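Local structure of putative L-alanine-DL-glutamate epimerase (Burkholderia xenovorans, 3GO2) at residues F320-I328 with E352-Y362. The protein binds magnesium and is probably a racemase or epimerase of the mandelate racemase/muconate lactonizing enzyme family, its exact substrate unsettled. Numbering follows the deposited sequence. Where two conformers were deposited one is given.
Sequences FYGHLCTMI and EDELFTHAPEY
The imidazole of His323 lies sandwiched between Pro360 and Glu352, held by carbon on both faces and by a carboxylate at its edge. Pro360 CD sits over the middle of one face, 3.3 Å from the His323 ring centroid, while Glu352 CG covers the opposite face nearer the rim, 3.3 Å from His323 NE2. In the ring plane, His323 NE2 donates to Asp353 OD1 at 2.8 Å, with an N-H...O angle of 159°; together with the carbons over both faces, this bond would hold the ring's rotation. With CG extended away from the backbone N (chi1 -177°) and a bend at chi2, Glu352 lays its methylene on the imidazole and turns its carboxylate to the first turn of helix 323-335. There Glu352 OE2 accepts the amide of His323 at 2.9 Å, a less straight bond at 134°, just after the N-cap residue Gly322; the same oxygen forms a salt bridge with Arg348, and OE1 is hydrogen-bonded to Tyr20 OH. Phe356 closes the buried side: His323 CB stands over its ring face, 3.9 Å from the centroid, and Leu324 CB meets Phe356 CE1 at 3.7 Å. Glu36 of strand 32-37, in the N-terminal domain, touches both Phe356 and Leu324. Asp353 is solvent-exposed, and its tight bond to His323 reaches the surface. Toward Pro360 and Tyr362, both partly exposed, the fit is looser: Met327 CE rests 3.8 Å from Pro360 CA, and Thr326 CG2 touches Pro360 CG and the hydroxyl of Tyr362 only at van der Waals range. The contact thus joins a barrel-domain helix to the chain leading into strand 362-363. Asp353 would probably raise the proton affinity of His323, while the helix-end amide and Arg348 would probably stabilise the Glu352 carboxylate as an anion.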
ATOM      1  N   PHE A 320      32.738 -19.888  -4.739  1.00 15.38           N
ATOM      2  CA  PHE A 320      33.181 -20.470  -6.007  1.00 15.81           C
ATOM      3  C   PHE A 320      34.606 -20.031  -6.381  1.00 15.65           C
ATOM      4  O   PHE A 320      34.963 -19.891  -7.554  1.00 15.72           O
ATOM      5  CB  PHE A 320      32.148 -20.201  -7.115  1.00 16.35           C
ATOM      6  CG  PHE A 320      32.159 -18.810  -7.666  1.00 17.36           C
ATOM      7  CD1 PHE A 320      32.563 -18.575  -8.990  1.00 19.80           C
ATOM      8  CD2 PHE A 320      31.779 -17.727  -6.889  1.00 19.23           C
ATOM      9  CE1 PHE A 320      32.564 -17.278  -9.502  1.00 21.26           C
ATOM     10  CE2 PHE A 320      31.798 -16.441  -7.409  1.00 21.30           C
ATOM     11  CZ  PHE A 320      32.196 -16.220  -8.691  1.00 21.63           C
ATOM     12  N   TYR A 321      35.425 -19.854  -5.354  1.00 15.83           N
ATOM     13  CA  TYR A 321      36.763 -19.329  -5.506  1.00 16.28           C
ATOM     14  C   TYR A 321      37.746 -20.392  -4.985  1.00 16.19           C
ATOM     15  O   TYR A 321      37.524 -21.599  -5.163  1.00 15.77           O
ATOM     16  CB  TYR A 321      36.867 -18.039  -4.694  1.00 17.27           C
ATOM     17  CG  TYR A 321      35.695 -17.059  -4.817  1.00 20.54           C
ATOM     18  CD1 TYR A 321      35.648 -16.147  -5.868  1.00 22.82           C
ATOM     19  CD2 TYR A 321      34.669 -17.019  -3.840  1.00 22.73           C
ATOM     20  CE1 TYR A 321      34.584 -15.189  -5.980  1.00 23.41           C
ATOM     21  CE2 TYR A 321      33.580 -16.088  -3.935  1.00 23.12           C
ATOM     22  CZ  TYR A 321      33.562 -15.171  -5.011  1.00 24.88           C
ATOM     23  OH  TYR A 321      32.546 -14.224  -5.138  1.00 22.37           O
ATOM     24  N   GLY A 322      38.815 -19.964  -4.319  1.00 16.29           N
ATOM     25  CA  GLY A 322      39.827 -20.890  -3.825  1.00 15.49           C
ATOM     26  C   GLY A 322      39.519 -21.470  -2.457  1.00 15.56           C
ATOM     27  O   GLY A 322      38.475 -21.189  -1.849  1.00 14.63           O
ATOM     28  N   HIS A 323      40.446 -22.282  -1.949  1.00 14.74           N
ATOM     29  CA  HIS A 323      40.220 -22.946  -0.655  1.00 15.15           C
ATOM     30  C   HIS A 323      40.029 -21.975   0.484  1.00 13.56           C
ATOM     31  O   HIS A 323      39.293 -22.267   1.408  1.00 13.90           O
ATOM     32  CB  HIS A 323      41.375 -23.883  -0.268  1.00 15.46           C
ATOM     33  CG  HIS A 323      41.419 -25.158  -1.042  1.00 16.80           C
ATOM     34  ND1 HIS A 323      40.331 -25.678  -1.713  1.00 16.80           N
ATOM     35  CD2 HIS A 323      42.438 -26.034  -1.238  1.00 19.49           C
ATOM     36  CE1 HIS A 323      40.672 -26.823  -2.273  1.00 17.36           C
ATOM     37  NE2 HIS A 323      41.946 -27.061  -2.002  1.00 17.35           N
ATOM     38  N   LEU A 324      40.722 -20.841   0.482  1.00 13.33           N
ATOM     39  CA  LEU A 324      40.546 -19.900   1.593  1.00 13.07           C
ATOM     40  C   LEU A 324      39.109 -19.353   1.633  1.00 13.36           C
ATOM     41  O   LEU A 324      38.518 -19.242   2.712  1.00 14.15           O
ATOM     42  CB  LEU A 324      41.584 -18.790   1.572  1.00 13.60           C
ATOM     43  CG  LEU A 324      41.459 -17.713   2.646  1.00 13.14           C
ATOM     44  CD1 LEU A 324      41.349 -18.318   4.045  1.00 14.58           C
ATOM     45  CD2 LEU A 324      42.641 -16.748   2.586  1.00 14.45           C
ATOM     46  N   CYS A 325      38.539 -19.040   0.481  1.00 13.73           N
ATOM     47  CA  CYS A 325      37.125 -18.634   0.446  1.00 13.76           C
ATOM     48  C   CYS A 325      36.225 -19.720   1.007  1.00 13.72           C
ATOM     49  O   CYS A 325      35.258 -19.418   1.711  1.00 13.57           O
ATOM     50  CB  CYS A 325      36.676 -18.265  -0.952  1.00 13.80           C
ATOM     51  SG  CYS A 325      37.374 -16.691  -1.517  1.00 17.28           S
ATOM     52  N   THR A 326      36.524 -20.981   0.704  1.00 13.68           N
ATOM     53  CA  THR A 326      35.714 -22.073   1.242  1.00 13.50           C
ATOM     54  C   THR A 326      35.794 -22.105   2.754  1.00 14.00           C
ATOM     55  O   THR A 326      34.761 -22.287   3.441  1.00 14.14           O
ATOM     56  CB  THR A 326      36.141 -23.442   0.654  1.00 12.68           C
ATOM     57  OG1 THR A 326      35.895 -23.443  -0.753  1.00 13.05           O
ATOM     58  CG2 THR A 326      35.345 -24.587   1.290  1.00 13.64           C
ATOM     59  N   MET A 327      36.999 -21.904   3.295  1.00 14.48           N
ATOM     60  CA  MET A 327      37.166 -21.936   4.755  1.00 14.85           C
ATOM     61  C   MET A 327      36.523 -20.692   5.404  1.00 14.42           C
ATOM     62  O   MET A 327      35.941 -20.785   6.470  1.00 14.46           O
ATOM     63  CB  MET A 327      38.631 -22.113   5.129  1.00 14.60           C
ATOM     64  CG  MET A 327      39.220 -23.407   4.650  1.00 15.54           C
ATOM     65  SD  MET A 327      38.348 -24.927   5.203  1.00  9.09           S
ATOM     66  CE  MET A 327      39.803 -26.023   5.468  1.00 17.95           C
ATOM     67  N   ILE A 328      36.569 -19.552   4.733  1.00 13.92           N
ATOM     68  CA  ILE A 328      35.881 -18.358   5.246  1.00 13.11           C
ATOM     69  C   ILE A 328      34.389 -18.655   5.396  1.00 13.42           C
ATOM     70  O   ILE A 328      33.778 -18.449   6.462  1.00 13.00           O
ATOM     71  CB  ILE A 328      36.134 -17.150   4.309  1.00 12.82           C
ATOM     72  CG1 ILE A 328      37.584 -16.712   4.440  1.00 13.33           C
ATOM     73  CG2 ILE A 328      35.245 -15.931   4.650  1.00 13.46           C
ATOM     74  CD1 ILE A 328      38.021 -15.702   3.374  1.00 12.37           C
ATOM     75  N   GLU A 352      45.850 -26.386  -6.936  1.00 18.42           N
ATOM     76  CA  GLU A 352      45.121 -25.737  -5.847  1.00 18.91           C
ATOM     77  C   GLU A 352      45.723 -26.054  -4.477  1.00 18.94           C
ATOM     78  O   GLU A 352      45.890 -25.160  -3.640  1.00 18.66           O
ATOM     79  CB  GLU A 352      43.658 -26.171  -5.861  1.00 18.05           C
ATOM     80  CG  GLU A 352      42.753 -25.513  -4.811  1.00 18.52           C
ATOM     81  CD  GLU A 352      42.351 -24.103  -5.160  1.00 19.59           C
ATOM     82  OE1 GLU A 352      42.565 -23.685  -6.326  1.00 20.92           O
ATOM     83  OE2 GLU A 352      41.803 -23.413  -4.255  1.00 18.94           O
ATOM     84  N   ASP A 353      46.028 -27.322  -4.219  1.00 19.34           N
ATOM     85  CA  ASP A 353      46.444 -27.689  -2.872  1.00 20.41           C
ATOM     86  C   ASP A 353      47.840 -27.120  -2.533  1.00 20.35           C
ATOM     87  O   ASP A 353      48.119 -26.894  -1.358  1.00 22.83           O
ATOM     88  CB  ASP A 353      46.374 -29.205  -2.649  1.00 20.60           C
ATOM     89  CG  ASP A 353      44.930 -29.739  -2.594  1.00 23.43           C
ATOM     90  OD1 ASP A 353      43.932 -28.954  -2.674  1.00 24.36           O
ATOM     91  OD2 ASP A 353      44.784 -30.972  -2.473  1.00 26.20           O
ATOM     92  N   GLU A 354      48.667 -26.871  -3.548  1.00 19.77           N
ATOM     93  CA  GLU A 354      49.966 -26.207  -3.377  0.50 19.50           C
ATOM     94  C   GLU A 354      49.823 -24.811  -2.773  1.00 18.59           C
ATOM     95  O   GLU A 354      50.699 -24.360  -2.047  1.00 17.79           O
ATOM     96  CB  GLU A 354      50.680 -26.107  -4.754  0.50 20.11           C
ATOM     97  CG  GLU A 354      52.145 -25.638  -4.754  0.50 22.13           C
ATOM     98  CD  GLU A 354      52.660 -25.237  -6.160  0.50 25.06           C
ATOM     99  OE1 GLU A 354      52.023 -25.592  -7.178  0.50 26.56           O
ATOM    100  OE2 GLU A 354      53.707 -24.545  -6.245  0.50 26.30           O
ATOM    101  N   LEU A 355      48.725 -24.126  -3.104  1.00 17.24           N
ATOM    102  CA  LEU A 355      48.569 -22.708  -2.770  1.00 16.22           C
ATOM    103  C   LEU A 355      48.193 -22.475  -1.328  1.00 16.19           C
ATOM    104  O   LEU A 355      48.324 -21.350  -0.848  1.00 15.23           O
ATOM    105  CB  LEU A 355      47.488 -22.067  -3.651  1.00 15.62           C
ATOM    106  CG  LEU A 355      47.797 -22.025  -5.145  1.00 16.89           C
ATOM    107  CD1 LEU A 355      46.552 -21.607  -5.919  1.00 18.60           C
ATOM    108  CD2 LEU A 355      48.961 -21.091  -5.430  1.00 18.82           C
ATOM    109  N   PHE A 356      47.705 -23.511  -0.642  1.00 16.93           N
ATOM    110  CA  PHE A 356      47.187 -23.347   0.701  1.00 16.33           C
ATOM    111  C   PHE A 356      47.736 -24.398   1.658  1.00 16.99           C
ATOM    112  O   PHE A 356      48.043 -25.526   1.256  1.00 18.32           O
ATOM    113  CB  PHE A 356      45.649 -23.456   0.673  1.00 16.49           C
ATOM    114  CG  PHE A 356      44.985 -22.435  -0.230  1.00 15.06           C
ATOM    115  CD1 PHE A 356      44.789 -21.134   0.212  1.00 14.39           C
ATOM    116  CD2 PHE A 356      44.601 -22.759  -1.523  1.00 15.72           C
ATOM    117  CE1 PHE A 356      44.186 -20.187  -0.607  1.00 16.27           C
ATOM    118  CE2 PHE A 356      43.990 -21.827  -2.335  1.00 14.70           C
ATOM    119  CZ  PHE A 356      43.802 -20.525  -1.873  1.00 14.29           C
ATOM    120  N   THR A 357      47.817 -24.043   2.929  1.00 16.74           N
ATOM    121  CA  THR A 357      48.344 -24.966   3.930  1.00 17.01           C
ATOM    122  C   THR A 357      47.416 -26.160   4.170  1.00 18.26           C
ATOM    123  O   THR A 357      47.887 -27.295   4.334  1.00 18.57           O
ATOM    124  CB  THR A 357      48.642 -24.263   5.253  1.00 16.14           C
ATOM    125  OG1 THR A 357      47.468 -23.585   5.707  1.00 17.28           O
ATOM    126  CG2 THR A 357      49.823 -23.266   5.134  1.00 17.05           C
ATOM    127  N   HIS A 358      46.104 -25.911   4.160  1.00 17.97           N
ATOM    128  CA  HIS A 358      45.081 -26.954   4.358  1.00 18.18           C
ATOM    129  C   HIS A 358      43.992 -26.913   3.310  1.00 18.12           C
ATOM    130  O   HIS A 358      43.602 -25.847   2.827  1.00 18.06           O
ATOM    131  CB  HIS A 358      44.409 -26.785   5.732  1.00 18.46           C
ATOM    132  CG  HIS A 358      45.370 -26.857   6.870  1.00 20.40           C
ATOM    133  ND1 HIS A 358      45.859 -28.059   7.351  1.00 22.86           N
ATOM    134  CD2 HIS A 358      45.946 -25.886   7.616  1.00 20.42           C
ATOM    135  CE1 HIS A 358      46.693 -27.814   8.349  1.00 23.82           C
ATOM    136  NE2 HIS A 358      46.755 -26.508   8.542  1.00 22.24           N
ATOM    137  N   ALA A 359      43.490 -28.092   2.965  1.00 18.10           N
ATOM    138  CA  ALA A 359      42.409 -28.242   2.013  1.00 18.11           C
ATOM    139  C   ALA A 359      41.128 -28.613   2.750  1.00 18.12           C
ATOM    140  O   ALA A 359      41.154 -29.347   3.740  1.00 17.64           O
ATOM    141  CB  ALA A 359      42.764 -29.357   0.990  1.00 18.05           C
ATOM    142  N   PRO A 360      39.984 -28.157   2.241  1.00 17.89           N
ATOM    143  CA  PRO A 360      38.721 -28.572   2.823  1.00 18.22           C
ATOM    144  C   PRO A 360      38.506 -30.069   2.711  1.00 18.74           C
ATOM    145  O   PRO A 360      38.930 -30.687   1.733  1.00 18.22           O
ATOM    146  CB  PRO A 360      37.654 -27.855   1.983  1.00 18.10           C
ATOM    147  CG  PRO A 360      38.352 -27.175   0.933  1.00 20.03           C
ATOM    148  CD  PRO A 360      39.815 -27.261   1.090  1.00 18.30           C
ATOM    149  N   GLU A 361      37.846 -30.621   3.725  1.00 19.51           N
ATOM    150  CA  GLU A 361      37.559 -32.042   3.800  1.00 20.40           C
ATOM    151  C   GLU A 361      36.064 -32.275   3.704  1.00 19.81           C
ATOM    152  O   GLU A 361      35.301 -31.684   4.454  1.00 18.88           O
ATOM    153  CB  GLU A 361      38.103 -32.627   5.101  1.00 21.80           C
ATOM    154  CG  GLU A 361      39.637 -32.575   5.201  1.00 27.12           C
ATOM    155  CD  GLU A 361      40.197 -33.101   6.537  1.00 32.25           C
ATOM    156  OE1 GLU A 361      39.406 -33.524   7.416  1.00 36.93           O
ATOM    157  OE2 GLU A 361      41.438 -33.082   6.699  1.00 36.27           O
ATOM    158  N   TYR A 362      35.661 -33.139   2.771  1.00 19.37           N
ATOM    159  CA  TYR A 362      34.254 -33.510   2.614  1.00 19.04           C
ATOM    160  C   TYR A 362      34.073 -34.979   2.992  1.00 20.24           C
ATOM    161  O   TYR A 362      34.963 -35.794   2.748  1.00 20.41           O
ATOM    162  CB  TYR A 362      33.785 -33.298   1.179  1.00 18.82           C
ATOM    163  CG  TYR A 362      34.007 -31.878   0.717  1.00 18.46           C
ATOM    164  CD1 TYR A 362      33.080 -30.880   1.024  1.00 18.38           C
ATOM    165  CD2 TYR A 362      35.115 -31.537  -0.018  1.00 18.23           C
ATOM    166  CE1 TYR A 362      33.289 -29.569   0.626  1.00 17.60           C
ATOM    167  CE2 TYR A 362      35.340 -30.219  -0.429  1.00 16.69           C
ATOM    168  CZ  TYR A 362      34.403 -29.237  -0.112  1.00 17.68           C
ATOM    169  OH  TYR A 362      34.632 -27.932  -0.494  1.00 16.34           O
TER